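PDB 6FTH: extracellular solute-binding protein, family 1 from Bifidobacterium longum subsp. infantis, which probably binds human milk oligosaccharides outside the cell and delivers them to an ABC transporter for uptake. Local coordinates for residues Q469-W481 with E490-L503. Sequence-based numbering, arbitrary orientation.
Sequences QISNVVMQKTATW and EWDAYCKQLDSLGL
Ile-470 lays CG1 beside Leu-501 CB, 3.9 Å away, at one end of an antiparallel helical hairpin. Helices 457-484 and 487-500 form it near the C-terminus of this solute-binding protein; the axes of 469-481 and 490-500 run at 164°. CD1 of Ile-470 reaches on to the backbone of Leu-503, where a Schellman motif with Gly-502 as C-prime residue ends the second helix. Val-473 splits its methyls: CG1 meets Leu-498 CD2 at 3.7 Å, while CG2 touches Gln-497 NE2 and Leu-501 CD1. Val-474 CG2 lies at the edge of the Tyr-494 ring. That ring is a knob among Val-473, Val-474, Lys-477 and Trp-481, and its OH is hydrogen-bonded to Leu-246 O. Lys-477 bends at chi2 (-97°) and chi3, which brings NZ to Glu-490 OE1 in a 2.7 Å salt bridge. Trp-481 points the edge of its indole at one face of Tyr-494 in a T-shaped pair; Trp-481 CH2 lies 3.4 Å from Tyr-494 CG. Trp-481 NE1 donates a 2.8 Å hydrogen bond to Glu-490 OE1. A leucine in place of Trp-481 would probably leave that face poorly packed and cost Glu-490 its indole donor. Lys-477 NZ and Trp-481 NE1 reach Glu-490 OE1 from opposite faces of the carboxylate plane.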
loop_
_atom_site.group_PDB
_atom_site.type_symbol
_atom_site.label_atom_id
_atom_site.label_comp_id
_atom_site.label_asym_id
_atom_site.label_seq_id
_atom_site.Cartn_x
_atom_site.Cartn_y
_atom_site.Cartn_z
ATOM N N GLN A 469 -19.851 3.918 -10.371
ATOM C CA GLN A 469 -21.235 3.744 -9.973
ATOM C C GLN A 469 -21.384 2.632 -8.947
ATOM O O GLN A 469 -22.136 2.765 -7.967
ATOM C CB GLN A 469 -22.098 3.437 -11.207
ATOM C CG GLN A 469 -21.939 4.453 -12.341
ATOM C CD GLN A 469 -22.261 5.869 -11.881
ATOM O OE1 GLN A 469 -23.113 6.070 -11.016
ATOM N NE2 GLN A 469 -21.534 6.832 -12.398
ATOM N N ILE A 470 -20.659 1.525 -9.156
ATOM C CA ILE A 470 -20.709 0.406 -8.219
ATOM C C ILE A 470 -20.313 0.868 -6.819
ATOM O O ILE A 470 -20.949 0.500 -5.823
ATOM C CB ILE A 470 -19.782 -0.719 -8.724
ATOM C CG1 ILE A 470 -20.367 -1.398 -9.968
ATOM C CG2 ILE A 470 -19.504 -1.755 -7.630
ATOM C CD1 ILE A 470 -19.349 -2.189 -10.748
ATOM N N SER A 471 -19.263 1.683 -6.729
ATOM C CA SER A 471 -18.724 2.010 -5.416
ATOM C C SER A 471 -19.713 2.815 -4.588
ATOM O O SER A 471 -19.777 2.637 -3.363
ATOM C CB SER A 471 -17.388 2.727 -5.555
ATOM O OG SER A 471 -17.499 3.922 -6.276
ATOM N N ASN A 472 -20.499 3.688 -5.227
ATOM C CA ASN A 472 -21.487 4.463 -4.481
ATOM C C ASN A 472 -22.487 3.546 -3.793
ATOM O O ASN A 472 -22.825 3.744 -2.619
ATOM C CB ASN A 472 -22.244 5.419 -5.403
ATOM C CG ASN A 472 -21.371 6.505 -6.006
ATOM O OD1 ASN A 472 -20.407 6.968 -5.401
ATOM N ND2 ASN A 472 -21.739 6.942 -7.212
ATOM N N VAL A 473 -22.976 2.529 -4.506
ATOM C CA VAL A 473 -23.925 1.594 -3.919
ATOM C C VAL A 473 -23.258 0.788 -2.818
ATOM O O VAL A 473 -23.805 0.639 -1.723
ATOM C CB VAL A 473 -24.523 0.679 -5.006
ATOM C CG1 VAL A 473 -25.429 -0.400 -4.411
ATOM C CG2 VAL A 473 -25.262 1.525 -6.069
ATOM N N VAL A 474 -22.079 0.230 -3.105
ATOM C CA VAL A 474 -21.411 -0.640 -2.141
ATOM C C VAL A 474 -21.156 0.108 -0.840
ATOM O O VAL A 474 -21.422 -0.413 0.252
ATOM C CB VAL A 474 -20.102 -1.201 -2.733
ATOM C CG1 VAL A 474 -19.289 -1.953 -1.650
ATOM C CG2 VAL A 474 -20.384 -2.164 -3.879
ATOM N N MET A 475 -20.613 1.322 -0.942
ATOM C CA MET A 475 -20.220 2.064 0.252
ATOM C C MET A 475 -21.446 2.405 1.088
ATOM O O MET A 475 -21.439 2.238 2.314
ATOM C CB MET A 475 -19.452 3.323 -0.168
ATOM C CG MET A 475 -19.143 4.324 0.938
ATOM S SD MET A 475 -18.124 5.744 0.400
ATOM C CE MET A 475 -18.538 5.825 -1.346
ATOM N N GLN A 476 -22.521 2.856 0.435
ATOM C CA GLN A 476 -23.729 3.225 1.162
ATOM C C GLN A 476 -24.370 2.012 1.821
ATOM O O GLN A 476 -24.689 2.039 3.015
ATOM C CB GLN A 476 -24.708 3.922 0.210
ATOM C CG GLN A 476 -25.952 4.478 0.884
ATOM C CD GLN A 476 -27.072 3.458 1.018
ATOM O OE1 GLN A 476 -27.547 3.171 2.125
ATOM N NE2 GLN A 476 -27.517 2.915 -0.116
ATOM N N LYS A 477 -24.594 0.935 1.056
ATOM C CA LYS A 477 -25.269 -0.223 1.611
ATOM C C LYS A 477 -24.414 -0.904 2.667
ATOM O O LYS A 477 -24.930 -1.339 3.702
ATOM C CB LYS A 477 -25.644 -1.218 0.519
ATOM C CG LYS A 477 -26.576 -0.644 -0.556
ATOM C CD LYS A 477 -28.036 -0.975 -0.320
ATOM C CE LYS A 477 -28.504 -0.593 1.057
ATOM N NZ LYS A 477 -29.998 -0.504 1.140
ATOM N N THR A 478 -23.110 -1.030 2.420
ATOM C CA THR A 478 -22.267 -1.722 3.382
ATOM C C THR A 478 -22.287 -1.010 4.734
ATOM O O THR A 478 -22.498 -1.642 5.780
ATOM C CB THR A 478 -20.844 -1.850 2.834
ATOM O OG1 THR A 478 -20.856 -2.621 1.617
ATOM C CG2 THR A 478 -19.977 -2.582 3.835
ATOM N N ALA A 479 -22.116 0.315 4.720
ATOM C CA ALA A 479 -22.090 1.060 5.977
ATOM C C ALA A 479 -23.436 0.967 6.684
ATOM O O ALA A 479 -23.499 0.764 7.904
ATOM C CB ALA A 479 -21.715 2.517 5.721
ATOM N N THR A 480 -24.529 1.098 5.929
ATOM C CA THR A 480 -25.861 1.030 6.535
ATOM C C THR A 480 -26.112 -0.338 7.156
ATOM O O THR A 480 -26.589 -0.446 8.291
ATOM C CB THR A 480 -26.919 1.359 5.474
ATOM O OG1 THR A 480 -26.718 2.711 5.036
ATOM C CG2 THR A 480 -28.327 1.180 6.039
ATOM N N TRP A 481 -25.770 -1.410 6.432
ATOM C CA TRP A 481 -26.014 -2.747 6.941
ATOM C C TRP A 481 -25.147 -3.055 8.158
ATOM O O TRP A 481 -25.580 -3.779 9.062
ATOM C CB TRP A 481 -25.709 -3.772 5.856
ATOM C CG TRP A 481 -26.682 -3.807 4.729
ATOM C CD1 TRP A 481 -27.999 -3.438 4.753
ATOM C CD2 TRP A 481 -26.408 -4.252 3.397
ATOM N NE1 TRP A 481 -28.564 -3.643 3.509
ATOM C CE2 TRP A 481 -27.605 -4.143 2.662
ATOM C CE3 TRP A 481 -25.265 -4.749 2.758
ATOM C CZ2 TRP A 481 -27.693 -4.504 1.318
ATOM C CZ3 TRP A 481 -25.352 -5.113 1.404
ATOM C CH2 TRP A 481 -26.558 -4.982 0.704
ATOM N N GLU A 490 -32.309 -7.165 1.894
ATOM C CA GLU A 490 -31.903 -6.263 0.823
ATOM C C GLU A 490 -30.805 -6.836 -0.070
ATOM O O GLU A 490 -30.447 -6.209 -1.073
ATOM C CB GLU A 490 -31.439 -4.920 1.413
ATOM C CG GLU A 490 -32.549 -4.238 2.194
ATOM C CD GLU A 490 -32.167 -2.908 2.773
ATOM O OE1 GLU A 490 -30.995 -2.482 2.672
ATOM O OE2 GLU A 490 -33.064 -2.260 3.345
ATOM N N TRP A 491 -30.273 -8.001 0.269
ATOM C CA TRP A 491 -29.088 -8.521 -0.415
ATOM C C TRP A 491 -29.360 -8.843 -1.884
ATOM O O TRP A 491 -28.572 -8.480 -2.761
ATOM C CB TRP A 491 -28.611 -9.762 0.325
ATOM C CG TRP A 491 -27.409 -10.428 -0.249
ATOM C CD1 TRP A 491 -27.390 -11.597 -0.918
ATOM C CD2 TRP A 491 -26.040 -9.980 -0.181
ATOM N NE1 TRP A 491 -26.114 -11.910 -1.291
ATOM C CE2 TRP A 491 -25.263 -10.931 -0.846
ATOM C CE3 TRP A 491 -25.410 -8.866 0.382
ATOM C CZ2 TRP A 491 -23.870 -10.816 -0.958
ATOM C CZ3 TRP A 491 -24.047 -8.747 0.262
ATOM C CH2 TRP A 491 -23.291 -9.710 -0.413
ATOM N N ASP A 492 -30.461 -9.539 -2.176
ATOM C CA ASP A 492 -30.734 -9.908 -3.564
ATOM C C ASP A 492 -30.869 -8.673 -4.454
ATOM O O ASP A 492 -30.301 -8.618 -5.552
ATOM C CB ASP A 492 -31.990 -10.777 -3.620
ATOM C CG ASP A 492 -32.368 -11.167 -5.045
ATOM O OD1 ASP A 492 -31.652 -11.991 -5.648
ATOM O OD2 ASP A 492 -33.384 -10.651 -5.561
ATOM N N ALA A 493 -31.590 -7.652 -3.996
ATOM C CA ALA A 493 -31.735 -6.462 -4.822
ATOM C C ALA A 493 -30.390 -5.774 -5.022
ATOM O O ALA A 493 -30.100 -5.258 -6.104
ATOM C CB ALA A 493 -32.737 -5.504 -4.180
ATOM N N TYR A 494 -29.556 -5.743 -3.981
ATOM C CA TYR A 494 -28.245 -5.123 -4.120
ATOM C C TYR A 494 -27.403 -5.845 -5.169
ATOM O O TYR A 494 -26.757 -5.195 -6.000
ATOM C CB TYR A 494 -27.565 -5.105 -2.746
ATOM C CG TYR A 494 -26.052 -5.141 -2.688
ATOM C CD1 TYR A 494 -25.326 -3.984 -2.702
ATOM C CD2 TYR A 494 -25.374 -6.340 -2.519
ATOM C CE1 TYR A 494 -23.956 -4.003 -2.611
ATOM C CE2 TYR A 494 -23.998 -6.379 -2.422
ATOM C CZ TYR A 494 -23.300 -5.210 -2.464
ATOM O OH TYR A 494 -21.934 -5.195 -2.363
ATOM N N CYS A 495 -27.410 -7.182 -5.143
ATOM C CA CYS A 495 -26.620 -7.957 -6.095
ATOM C C CYS A 495 -27.090 -7.684 -7.518
ATOM O O CYS A 495 -26.280 -7.465 -8.421
ATOM C CB CYS A 495 -26.714 -9.448 -5.768
ATOM S SG CYS A 495 -25.806 -9.935 -4.267
ATOM N N LYS A 496 -28.400 -7.638 -7.721
ATOM C CA LYS A 496 -28.904 -7.324 -9.051
ATOM C C LYS A 496 -28.537 -5.904 -9.453
ATOM O O LYS A 496 -28.233 -5.635 -10.617
ATOM C CB LYS A 496 -30.415 -7.520 -9.071
ATOM C CG LYS A 496 -30.842 -8.952 -8.899
ATOM C CD LYS A 496 -32.353 -9.004 -8.703
ATOM C CE LYS A 496 -32.945 -10.313 -9.163
ATOM N NZ LYS A 496 -32.557 -11.434 -8.291
ATOM N N GLN A 497 -28.553 -4.977 -8.498
ATOM C CA GLN A 497 -28.183 -3.606 -8.811
ATOM C C GLN A 497 -26.735 -3.514 -9.282
ATOM O O GLN A 497 -26.434 -2.809 -10.252
ATOM C CB GLN A 497 -28.442 -2.675 -7.610
ATOM C CG GLN A 497 -28.220 -1.204 -7.910
ATOM C CD GLN A 497 -28.624 -0.289 -6.767
ATOM O OE1 GLN A 497 -28.878 -0.737 -5.654
ATOM N NE2 GLN A 497 -28.700 0.995 -7.048
ATOM N N LEU A 498 -25.806 -4.209 -8.605
ATOM C CA LEU A 498 -24.407 -4.144 -9.028
ATOM C C LEU A 498 -24.229 -4.735 -10.420
ATOM O O LEU A 498 -23.471 -4.202 -11.239
ATOM C CB LEU A 498 -23.496 -4.864 -8.024
ATOM C CG LEU A 498 -23.502 -4.282 -6.594
ATOM C CD1 LEU A 498 -22.295 -4.846 -5.811
ATOM C CD2 LEU A 498 -23.471 -2.747 -6.581
ATOM N N ASP A 499 -24.950 -5.811 -10.707
ATOM C CA ASP A 499 -24.926 -6.396 -12.052
ATOM C C ASP A 499 -25.416 -5.392 -13.086
ATOM O O ASP A 499 -24.812 -5.247 -14.155
ATOM C CB ASP A 499 -25.787 -7.656 -12.087
ATOM C CG ASP A 499 -25.117 -8.857 -11.418
ATOM O OD1 ASP A 499 -23.970 -8.722 -10.955
ATOM O OD2 ASP A 499 -25.751 -9.933 -11.357
ATOM N N SER A 500 -26.478 -4.644 -12.765
ATOM C CA SER A 500 -26.989 -3.632 -13.682
ATOM C C SER A 500 -25.988 -2.515 -13.931
ATOM O O SER A 500 -26.082 -1.829 -14.951
ATOM C CB SER A 500 -28.283 -3.032 -13.127
ATOM O OG SER A 500 -28.037 -2.053 -12.131
ATOM N N LEU A 501 -25.026 -2.326 -13.028
ATOM C CA LEU A 501 -23.983 -1.326 -13.140
ATOM C C LEU A 501 -22.697 -1.871 -13.755
ATOM O O LEU A 501 -21.697 -1.153 -13.833
ATOM C CB LEU A 501 -23.728 -0.698 -11.751
ATOM C CG LEU A 501 -24.944 -0.016 -11.114
ATOM C CD1 LEU A 501 -24.620 0.425 -9.698
ATOM C CD2 LEU A 501 -25.336 1.207 -11.953
ATOM N N GLY A 502 -22.711 -3.121 -14.220
ATOM C CA GLY A 502 -21.595 -3.671 -14.960
ATOM C C GLY A 502 -20.645 -4.545 -14.164
ATOM O O GLY A 502 -19.561 -4.838 -14.661
ATOM N N LEU A 503 -21.006 -4.942 -12.933
ATOM C CA LEU A 503 -20.075 -5.749 -12.136
ATOM C C LEU A 503 -19.583 -6.973 -12.897
ATOM O O LEU A 503 -18.387 -7.285 -12.856
ATOM C CB LEU A 503 -20.710 -6.166 -10.814
ATOM C CG LEU A 503 -19.807 -6.987 -9.893
ATOM C CD1 LEU A 503 -18.603 -6.185 -9.540
ATOM C CD2 LEU A 503 -20.540 -7.390 -8.632
#